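PDB 6UB0: Glyco_hydro_cc domain-containing protein, which probably hydrolyses beta-1,3-glucan (curdlan) from the chain end, as an exo-beta-1,3-glucanase of glycoside hydrolase family GH128, subgroup III. Local coordinates for residues T16-G20 against G21-W25; Y52-W55 against N56-E60; L120-M123 against Q124-D128; F153-Y156 against V157-I161. All coordinates share one frame; numbering follows the deposited sequence.

Interaction 1 (T16-G20 against G21-W25); sequences TAFEG and GPFSW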
loop_
_atom_site.group_PDB
_atom_site.type_symbol
_atom_site.label_atom_id
_atom_site.label_comp_id
_atom_site.label_asym_id
_atom_site.label_seq_id
_atom_site.Cartn_x
_atom_site.Cartn_y
_atom_site.Cartn_z
ATOM N N THR A 16 6.696 0.120 -18.015
ATOM C CA THR A 16 7.379 0.936 -19.060
ATOM C C THR A 16 6.524 2.160 -19.442
ATOM O O THR A 16 7.099 3.236 -19.624
ATOM C CB THR A 16 7.811 0.067 -20.242
ATOM O OG1 THR A 16 9.012 -0.563 -19.784
ATOM C CG2 THR A 16 8.069 0.865 -21.500
ATOM N N ALA A 17 5.200 2.045 -19.495
ATOM C CA ALA A 17 4.316 3.156 -19.906
ATOM C C ALA A 17 4.502 4.342 -18.957
ATOM O O ALA A 17 4.189 5.445 -19.363
ATOM C CB ALA A 17 2.884 2.709 -19.982
ATOM N N PHE A 18 5.049 4.125 -17.767
ATOM C CA PHE A 18 5.218 5.159 -16.713
ATOM C C PHE A 18 6.678 5.615 -16.617
ATOM O O PHE A 18 6.953 6.448 -15.742
ATOM C CB PHE A 18 4.716 4.609 -15.373
ATOM C CG PHE A 18 3.225 4.430 -15.381
ATOM C CD1 PHE A 18 2.404 5.523 -15.137
ATOM C CD2 PHE A 18 2.639 3.200 -15.667
ATOM C CE1 PHE A 18 1.023 5.393 -15.168
ATOM C CE2 PHE A 18 1.256 3.075 -15.712
ATOM C CZ PHE A 18 0.447 4.172 -15.464
ATOM N N GLU A 19 7.558 5.142 -17.503
ATOM C CA GLU A 19 9.002 5.524 -17.515
ATOM C C GLU A 19 9.177 7.035 -17.463
ATOM O O GLU A 19 8.489 7.725 -18.216
ATOM C CB GLU A 19 9.707 5.075 -18.785
ATOM C CG GLU A 19 10.823 4.100 -18.542
ATOM C CD GLU A 19 11.491 3.717 -19.849
ATOM O OE1 GLU A 19 11.755 2.531 -20.052
ATOM O OE2 GLU A 19 11.674 4.625 -20.687
ATOM N N GLY A 20 10.095 7.500 -16.600
ATOM C CA GLY A 20 10.442 8.918 -16.416
ATOM C C GLY A 20 9.406 9.723 -15.667
ATOM O O GLY A 20 9.640 10.941 -15.530
ATOM N N GLY A 21 8.288 9.133 -15.197
ATOM C CA GLY A 21 7.373 9.795 -14.251
ATOM C C GLY A 21 7.997 9.864 -12.848
ATOM O O GLY A 21 9.067 9.315 -12.622
ATOM N N PRO A 22 7.369 10.537 -11.859
ATOM C CA PRO A 22 7.954 10.693 -10.519
ATOM C C PRO A 22 7.687 9.498 -9.596
ATOM O O PRO A 22 7.132 9.660 -8.553
ATOM C CB PRO A 22 7.246 11.920 -9.949
ATOM C CG PRO A 22 5.894 11.922 -10.643
ATOM C CD PRO A 22 6.101 11.283 -11.996
ATOM N N PHE A 23 8.165 8.340 -10.014
ATOM C CA PHE A 23 7.906 7.049 -9.335
ATOM C C PHE A 23 9.179 6.617 -8.629
ATOM O O PHE A 23 10.274 6.769 -9.177
ATOM C CB PHE A 23 7.358 6.032 -10.340
ATOM C CG PHE A 23 6.100 6.518 -11.015
ATOM C CD1 PHE A 23 4.896 6.601 -10.338
ATOM C CD2 PHE A 23 6.104 6.891 -12.332
ATOM C CE1 PHE A 23 3.741 7.053 -10.967
ATOM C CE2 PHE A 23 4.946 7.285 -12.972
ATOM C CZ PHE A 23 3.783 7.432 -12.283
ATOM N N SER A 24 9.056 6.153 -7.399
ATOM C CA SER A 24 10.230 5.684 -6.643
ATOM C C SER A 24 10.053 4.218 -6.340
ATOM O O SER A 24 11.071 3.608 -5.988
ATOM C CB SER A 24 10.413 6.520 -5.415
ATOM O OG SER A 24 9.310 6.361 -4.560
ATOM N N TRP A 25 8.821 3.682 -6.440
ATOM C CA TRP A 25 8.550 2.332 -5.931
ATOM C C TRP A 25 7.383 1.643 -6.645
ATOM O O TRP A 25 6.552 2.275 -7.354
ATOM C CB TRP A 25 8.333 2.395 -4.416
ATOM C CG TRP A 25 7.029 2.982 -3.995
ATOM C CD1 TRP A 25 6.684 4.296 -3.992
ATOM C CD2 TRP A 25 5.876 2.262 -3.522
ATOM N NE1 TRP A 25 5.401 4.450 -3.553
ATOM C CE2 TRP A 25 4.883 3.224 -3.250
ATOM C CE3 TRP A 25 5.611 0.893 -3.312
ATOM C CZ2 TRP A 25 3.618 2.852 -2.796
ATOM C CZ3 TRP A 25 4.366 0.534 -2.867
ATOM C CH2 TRP A 25 3.418 1.507 -2.556
#

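Interaction 2 (Y52-W55 against N56-E60); sequences YGSW and NADAE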
loop_
_atom_site.group_PDB
_atom_site.type_symbol
_atom_site.label_atom_id
_atom_site.label_comp_id
_atom_site.label_asym_id
_atom_site.label_seq_id
_atom_site.Cartn_x
_atom_site.Cartn_y
_atom_site.Cartn_z
ATOM N N TYR A 52 3.071 -17.788 3.880
ATOM C CA TYR A 52 3.886 -18.067 5.088
ATOM C C TYR A 52 4.994 -19.054 4.732
ATOM O O TYR A 52 6.166 -18.845 5.165
ATOM C CB TYR A 52 3.031 -18.664 6.204
ATOM C CG TYR A 52 2.071 -17.716 6.866
ATOM C CD1 TYR A 52 2.028 -16.365 6.553
ATOM C CD2 TYR A 52 1.210 -18.178 7.843
ATOM C CE1 TYR A 52 1.159 -15.498 7.192
ATOM C CE2 TYR A 52 0.325 -17.331 8.489
ATOM C CZ TYR A 52 0.283 -15.991 8.153
ATOM O OH TYR A 52 -0.578 -15.186 8.835
ATOM N N GLY A 53 4.635 -20.030 3.902
ATOM C CA GLY A 53 5.508 -21.082 3.373
ATOM C C GLY A 53 6.816 -20.559 2.817
ATOM O O GLY A 53 7.820 -21.188 3.081
ATOM N N SER A 54 6.804 -19.459 2.052
ATOM C CA SER A 54 7.984 -18.961 1.291
ATOM C C SER A 54 8.530 -17.650 1.872
ATOM O O SER A 54 9.607 -17.189 1.435
ATOM C CB SER A 54 7.657 -18.828 -0.173
ATOM O OG SER A 54 6.781 -17.748 -0.393
ATOM N N TRP A 55 7.807 -17.043 2.804
ATOM C CA TRP A 55 8.088 -15.661 3.269
ATOM C C TRP A 55 9.546 -15.515 3.729
ATOM O O TRP A 55 10.188 -14.521 3.391
ATOM C CB TRP A 55 7.136 -15.274 4.386
ATOM C CG TRP A 55 7.387 -13.890 4.853
ATOM C CD1 TRP A 55 7.678 -13.480 6.117
ATOM C CD2 TRP A 55 7.385 -12.722 4.026
ATOM N NE1 TRP A 55 7.878 -12.132 6.133
ATOM C CE2 TRP A 55 7.653 -11.632 4.877
ATOM C CE3 TRP A 55 7.139 -12.494 2.665
ATOM C CZ2 TRP A 55 7.670 -10.323 4.409
ATOM C CZ3 TRP A 55 7.184 -11.197 2.198
ATOM C CH2 TRP A 55 7.450 -10.133 3.054
ATOM N N ASN A 56 10.068 -16.460 4.507
ATOM C CA ASN A 56 11.485 -16.364 4.941
ATOM C C ASN A 56 12.304 -16.045 3.680
ATOM O O ASN A 56 13.055 -14.996 3.687
ATOM C CB ASN A 56 11.768 -17.629 5.734
ATOM C CG ASN A 56 10.481 -17.892 6.479
ATOM O OD1 ASN A 56 9.538 -18.513 5.938
ATOM N ND2 ASN A 56 10.317 -17.174 7.578
ATOM N N ALA A 57 12.223 -17.007 2.735
ATOM C CA ALA A 57 13.046 -17.071 1.510
ATOM C C ALA A 57 12.798 -15.806 0.719
ATOM O O ALA A 57 13.756 -15.223 0.223
ATOM C CB ALA A 57 12.688 -18.291 0.705
ATOM N N ASP A 58 11.538 -15.380 0.639
ATOM C CA ASP A 58 11.135 -14.229 -0.212
ATOM C C ASP A 58 11.712 -12.944 0.385
ATOM O O ASP A 58 12.347 -12.200 -0.369
ATOM C CB ASP A 58 9.617 -14.174 -0.367
ATOM C CG ASP A 58 8.977 -15.404 -0.997
ATOM O OD1 ASP A 58 9.520 -15.923 -1.987
ATOM O OD2 ASP A 58 7.871 -15.771 -0.531
ATOM N N ALA A 59 11.559 -12.717 1.701
ATOM C CA ALA A 59 12.153 -11.547 2.395
ATOM C C ALA A 59 13.685 -11.540 2.152
ATOM O O ALA A 59 14.303 -10.451 1.951
ATOM C CB ALA A 59 11.791 -11.568 3.866
ATOM N N GLU A 60 14.308 -12.724 2.140
ATOM C CA GLU A 60 15.780 -12.826 1.937
ATOM C C GLU A 60 16.173 -12.268 0.560
ATOM O O GLU A 60 17.074 -11.433 0.558
ATOM C CB GLU A 60 16.275 -14.267 2.116
ATOM C CG GLU A 60 16.752 -14.711 3.533
ATOM C CD GLU A 60 17.385 -13.744 4.617
ATOM O OE1 GLU A 60 18.180 -12.879 4.225
ATOM O OE2 GLU A 60 17.178 -13.962 5.853
#

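Interaction 3 (L120-M123 against Q124-D128); sequences LGWM and QGFLD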
loop_
_atom_site.group_PDB
_atom_site.type_symbol
_atom_site.label_atom_id
_atom_site.label_comp_id
_atom_site.label_asym_id
_atom_site.label_seq_id
_atom_site.Cartn_x
_atom_site.Cartn_y
_atom_site.Cartn_z
ATOM N N LEU A 120 -10.103 0.765 9.963
ATOM C CA LEU A 120 -9.240 1.267 11.069
ATOM C C LEU A 120 -9.630 0.689 12.437
ATOM O O LEU A 120 -8.884 0.910 13.426
ATOM C CB LEU A 120 -9.394 2.787 11.100
ATOM C CG LEU A 120 -9.097 3.429 9.749
ATOM C CD1 LEU A 120 -9.086 4.937 9.830
ATOM C CD2 LEU A 120 -7.775 2.875 9.227
ATOM N N GLY A 121 -10.794 0.067 12.506
ATOM C CA GLY A 121 -11.252 -0.656 13.698
ATOM C C GLY A 121 -10.444 -1.930 13.789
ATOM O O GLY A 121 -9.887 -2.208 14.876
ATOM N N TRP A 122 -10.329 -2.639 12.659
ATOM C CA TRP A 122 -9.481 -3.849 12.583
ATOM C C TRP A 122 -8.045 -3.435 12.895
ATOM O O TRP A 122 -7.349 -4.157 13.679
ATOM C CB TRP A 122 -9.625 -4.557 11.243
ATOM C CG TRP A 122 -8.910 -5.871 11.205
ATOM C CD1 TRP A 122 -9.432 -7.130 11.223
ATOM C CD2 TRP A 122 -7.498 -6.038 11.015
ATOM N NE1 TRP A 122 -8.445 -8.081 11.158
ATOM C CE2 TRP A 122 -7.236 -7.434 11.029
ATOM C CE3 TRP A 122 -6.433 -5.146 10.911
ATOM C CZ2 TRP A 122 -5.947 -7.939 10.887
ATOM C CZ3 TRP A 122 -5.163 -5.651 10.827
ATOM C CH2 TRP A 122 -4.929 -7.021 10.778
ATOM N N MET A 123 -7.577 -2.322 12.320
ATOM C CA MET A 123 -6.199 -1.852 12.613
ATOM C C MET A 123 -6.062 -1.667 14.129
ATOM O O MET A 123 -5.050 -2.128 14.690
ATOM C CB MET A 123 -5.843 -0.537 11.912
ATOM C CG MET A 123 -4.346 -0.321 11.821
ATOM S SD MET A 123 -3.452 -1.584 10.878
ATOM C CE MET A 123 -3.648 -0.894 9.216
ATOM N N GLN A 124 -7.039 -1.055 14.790
ATOM C CA GLN A 124 -6.859 -0.779 16.241
ATOM C C GLN A 124 -6.846 -2.100 17.043
ATOM O O GLN A 124 -5.978 -2.266 17.938
ATOM C CB GLN A 124 -7.876 0.213 16.756
ATOM C CG GLN A 124 -7.464 0.665 18.145
ATOM C CD GLN A 124 -8.330 1.765 18.670
ATOM O OE1 GLN A 124 -8.290 2.895 18.198
ATOM N NE2 GLN A 124 -9.078 1.441 19.707
ATOM N N GLY A 125 -7.709 -3.045 16.665
ATOM C CA GLY A 125 -7.771 -4.411 17.230
ATOM C C GLY A 125 -6.461 -5.140 17.024
ATOM O O GLY A 125 -5.902 -5.740 17.970
ATOM N N PHE A 126 -5.946 -5.085 15.815
ATOM C CA PHE A 126 -4.589 -5.562 15.528
ATOM C C PHE A 126 -3.544 -4.784 16.352
ATOM O O PHE A 126 -2.630 -5.426 16.928
ATOM C CB PHE A 126 -4.340 -5.423 14.030
ATOM C CG PHE A 126 -2.910 -5.634 13.646
ATOM C CD1 PHE A 126 -2.416 -6.915 13.527
ATOM C CD2 PHE A 126 -2.067 -4.561 13.399
ATOM C CE1 PHE A 126 -1.100 -7.142 13.169
ATOM C CE2 PHE A 126 -0.761 -4.782 13.028
ATOM C CZ PHE A 126 -0.278 -6.064 12.897
ATOM N N LEU A 127 -3.618 -3.452 16.402
ATOM C CA LEU A 127 -2.605 -2.677 17.156
ATOM C C LEU A 127 -2.726 -2.995 18.663
ATOM O O LEU A 127 -1.687 -3.102 19.351
ATOM C CB LEU A 127 -2.836 -1.206 16.837
ATOM C CG LEU A 127 -2.467 -0.816 15.407
ATOM C CD1 LEU A 127 -2.694 0.665 15.174
ATOM C CD2 LEU A 127 -1.041 -1.190 15.097
ATOM N N ASP A 128 -3.943 -3.131 19.170
ATOM C CA ASP A 128 -4.161 -3.549 20.581
ATOM C C ASP A 128 -3.502 -4.909 20.769
ATOM O O ASP A 128 -2.640 -5.023 21.663
ATOM C CB ASP A 128 -5.638 -3.536 20.954
ATOM C CG ASP A 128 -6.128 -2.126 21.203
ATOM O OD1 ASP A 128 -5.278 -1.262 21.536
ATOM O OD2 ASP A 128 -7.334 -1.909 21.072
#

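Interaction 4 (F153-Y156 against V157-I161); sequences FKRY and VSEAI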
loop_
_atom_site.group_PDB
_atom_site.type_symbol
_atom_site.label_atom_id
_atom_site.label_comp_id
_atom_site.label_asym_id
_atom_site.label_seq_id
_atom_site.Cartn_x
_atom_site.Cartn_y
_atom_site.Cartn_z
ATOM N N PHE A 153 -12.186 10.424 1.547
ATOM C CA PHE A 153 -10.795 9.970 1.272
ATOM C C PHE A 153 -9.882 10.572 2.355
ATOM O O PHE A 153 -9.288 9.834 3.145
ATOM C CB PHE A 153 -10.341 10.266 -0.160
ATOM C CG PHE A 153 -8.887 9.923 -0.382
ATOM C CD1 PHE A 153 -8.468 8.601 -0.510
ATOM C CD2 PHE A 153 -7.923 10.916 -0.359
ATOM C CE1 PHE A 153 -7.120 8.297 -0.672
ATOM C CE2 PHE A 153 -6.578 10.612 -0.509
ATOM C CZ PHE A 153 -6.181 9.303 -0.680
ATOM N N LYS A 154 -9.865 11.890 2.458
ATOM C CA LYS A 154 -8.875 12.672 3.248
ATOM C C LYS A 154 -9.050 12.424 4.746
ATOM O O LYS A 154 -8.043 12.429 5.471
ATOM C CB LYS A 154 -9.038 14.144 2.877
ATOM C CG LYS A 154 -8.884 14.407 1.387
ATOM C CD LYS A 154 -9.115 15.857 0.986
ATOM C CE LYS A 154 -7.842 16.671 0.963
ATOM N NZ LYS A 154 -8.028 17.978 0.296
ATOM N N ARG A 155 -10.297 12.272 5.195
ATOM C CA ARG A 155 -10.689 12.062 6.611
ATOM C C ARG A 155 -10.090 10.722 7.031
ATOM O O ARG A 155 -9.347 10.630 8.063
ATOM C CB ARG A 155 -12.231 12.108 6.654
ATOM C CG ARG A 155 -12.896 11.706 7.967
ATOM C CD ARG A 155 -12.803 10.217 8.327
ATOM N NE ARG A 155 -13.407 9.285 7.355
ATOM C CZ ARG A 155 -13.440 7.947 7.475
ATOM N NH1 ARG A 155 -12.870 7.345 8.508
ATOM N NH2 ARG A 155 -14.021 7.209 6.538
ATOM N N TYR A 156 -10.387 9.721 6.197
ATOM C CA TYR A 156 -9.930 8.325 6.351
ATOM C C TYR A 156 -8.406 8.332 6.536
ATOM O O TYR A 156 -7.885 7.693 7.431
ATOM C CB TYR A 156 -10.367 7.476 5.152
ATOM C CG TYR A 156 -9.795 6.088 5.210
ATOM C CD1 TYR A 156 -10.359 5.115 6.006
ATOM C CD2 TYR A 156 -8.670 5.740 4.475
ATOM C CE1 TYR A 156 -9.828 3.837 6.089
ATOM C CE2 TYR A 156 -8.115 4.471 4.564
ATOM C CZ TYR A 156 -8.692 3.512 5.369
ATOM O OH TYR A 156 -8.176 2.258 5.399
ATOM N N VAL A 157 -7.701 9.020 5.649
ATOM C CA VAL A 157 -6.202 9.011 5.632
ATOM C C VAL A 157 -5.690 9.662 6.922
ATOM O O VAL A 157 -4.759 9.112 7.584
ATOM C CB VAL A 157 -5.648 9.700 4.372
ATOM C CG1 VAL A 157 -4.140 9.750 4.414
ATOM C CG2 VAL A 157 -6.120 9.006 3.106
ATOM N N SER A 158 -6.284 10.786 7.284
ATOM C CA SER A 158 -5.994 11.493 8.554
ATOM C C SER A 158 -6.300 10.566 9.724
ATOM O O SER A 158 -5.462 10.450 10.586
ATOM C CB SER A 158 -6.749 12.756 8.615
ATOM O OG SER A 158 -6.604 13.430 7.371
ATOM N N GLU A 159 -7.445 9.900 9.708
ATOM C CA GLU A 159 -7.850 8.982 10.806
ATOM C C GLU A 159 -6.827 7.843 10.896
ATOM O O GLU A 159 -6.481 7.444 12.039
ATOM C CB GLU A 159 -9.270 8.482 10.562
ATOM C CG GLU A 159 -9.988 8.032 11.824
ATOM C CD GLU A 159 -11.494 8.207 11.740
ATOM O OE1 GLU A 159 -12.046 8.012 10.626
ATOM O OE2 GLU A 159 -12.123 8.575 12.784
ATOM N N ALA A 160 -6.330 7.360 9.747
ATOM C CA ALA A 160 -5.300 6.294 9.709
ATOM C C ALA A 160 -4.027 6.847 10.345
ATOM O O ALA A 160 -3.412 6.151 11.164
ATOM C CB ALA A 160 -5.075 5.824 8.299
ATOM N N ILE A 161 -3.657 8.075 9.991
ATOM C CA ILE A 161 -2.438 8.756 10.516
ATOM C C ILE A 161 -2.559 8.935 12.042
ATOM O O ILE A 161 -1.596 8.649 12.754
ATOM C CB ILE A 161 -2.221 10.108 9.811
ATOM C CG1 ILE A 161 -1.840 9.913 8.339
ATOM C CG2 ILE A 161 -1.182 10.894 10.571
ATOM C CD1 ILE A 161 -2.036 11.115 7.437
#

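Interaction 1 (T16-G20 against G21-W25)
The chain reverses between F18 and G21 through a type II beta turn, closed by the G21 N to F18 O hydrogen bond of 3.0 Å. G20 takes the third position of the turn with a positive phi of 74°, the conformation such turns need there. The turn ends the connection between strands 5-8 and 23-27 of the TIM-barrel domain: the 3-10 segment that reaches F18 gives way to it, and P22, at the centre of an inverse gamma turn, leads the chain into the second strand.

Two phenylalanines fold back on each other across this bend. F18 presents the edge of its ring toward the face of F23 in an offset edge-to-face pair, with centroids 5.6 Å apart and planes at 88°. CG of F18 stands anti to its own carbonyl carbon (chi1 -69°), and CD1 is thereby brought to 3.7 Å from F23 CZ. The F23 ring also meets that of Y227, while L7 of strand 5-8 lies against both phenylalanines. V215 and L220, from the short strands 215-216 and 219-220, add to the cover of F18. One carbonyl serves both halves of the contact: F18 O accepts the turn bond from G21 and also lies at the edge of the F23 ring, near its plane, 3.5 Å from F23 CE2.

Interaction 2 (Y52-W55 against N56-E60)
W55 and A59, one helical turn apart, meet with the methyl of A59 over one face of the indole. The methyl is displaced toward the rim of the ring, and A59 CB comes to 4.3 Å from W55 CE2. This is ordinary i to i+4 contact along the first turns of helix 52-64. The indole is carried there by a first torsion that sets CG anti to the backbone N (chi1 -179°), which puts the ring where A59 CB can cover one of its faces. The backbone repeats the same spacing: A59 N donates to W55 O over 2.8 Å in a nearly straight bond (173°), and D58 N donates to S54 O, also over 2.8 Å.

The carboxylate of D58 is modelled too close to the S54 hydroxyl, and that approach is doubtful. D58 OD1 forms a salt bridge with R32 NE, so the acid ties the start of the helix to a preceding loop. E60, further along, pairs with R103. The indole packs on L46 and M97 and makes a weak hydrogen bond through NE1 to Y96 O, while the ring of Y52 stacks on Y96, laying helix 52-64 against the end of helix 86-96.

Interaction 3 (L120-M123 against Q124-D128)
The indole of W122 has F126 CB over one face, and the phenyl of F126 has the indole carbon W122 CZ3 at an oblique position and the carbonyl oxygen of M123 at its edge. The closest approach of the two side chains is between W122 CZ3 and F126 CB, 3.3 Å, a tight fit. The two ring planes lie only 11° from parallel, but they are slid apart, with 5.2 Å between the centroids of the phenyl and the six-membered indole ring; they barely overlap, and this is not a full stack. Both side chains leave the helix with CG anti to the backbone N, which sends them to the same side one turn apart.

M123 lies beside F126, pointing the same way. Its chain bends at chi2 and chi3, and SD takes an oblique Met-aromatic position 5.2 Å from the F126 ring centroid. Further along, M123 CG meets L127 CD1 at 3.9 Å. Beneath these contacts, the amides of Q124, G125, F126 and L127 donate in succession to the carbonyls of L120, G121, W122 and M123; the F126 N to W122 O bond, 2.7 Å long, is nearly straight (174°).

The indole NE1 is held by M84 O. W122 spans to P86 and A89 of helix 86-96, whereas M123 and F126 pack on strand 105-111 through V111, S108 and P109. These contacts place helix 119-130 in the beta-alpha-beta unit that links strands 105-111 and 138-146 of the TIM barrel.

Interaction 4 (F153-Y156 against V157-I161)
K154 O is gripped by two donors from S158, the hydroxyl OG at 2.6 Å and the amide N at 3.0 Å, which approach from opposite faces of the carbonyl plane. The serine thus folds its hydroxyl back onto the helix, its OG anti to the carbonyl carbon (chi1 -46°), and supplements the ordinary i to i+4 bond. Next to it, R155 NH1 and E159 OE1 form an exposed salt bridge, modelled so short that its exact length is doubtful. The arginine bends at chi2 and chi3 to present the edge of the guanidinium to E159 OE1, while the guanidinium and carboxylate planes stand 80° apart. Y156 CB covers one guanidinium face, and R155 NH2 makes a salt bridge with D152, just ahead of the segment.

V157 CG2 sits over the face of the F153 ring in a CH-pi contact, 3.9 Å from its centroid and 16° off the normal; V157 also touches W196 of helix 183-199. Y156 OH bonds to S112 O, and K154 forms a salt bridge with E192 and a cation-pi contact with W196. Y156 and A160 pack on V141 of strand 138-146, and F153 meets W143 and helix 183-199, placing helix 150-166 as the beta-alpha-beta crossover between strands 138-146 and 172-180 of a TIM barrel.

Overall arrangement
All four contacts are local, yet they sample the circumference of one TIM barrel in chain order. Interactions 3 and 4 are neighbours, with centres about 15 Å apart, and they touch: L120 CD1 lies 3.6 Å from E159 CB, so helices 119-130 and 150-166 pack side by side. The others stand apart: interactions 1 and 3 (centres about 33 Å apart), like 2 and 4 (about 32 Å), fall on opposite sides of the chain's centre. None of them lines the sugar-binding pocket directly. The nearest side chains, Y156, W55, M123 and F18, lie about 11, 13, 13 and 14 Å from a bound glucose unit, around a pocket that includes E75 and E176.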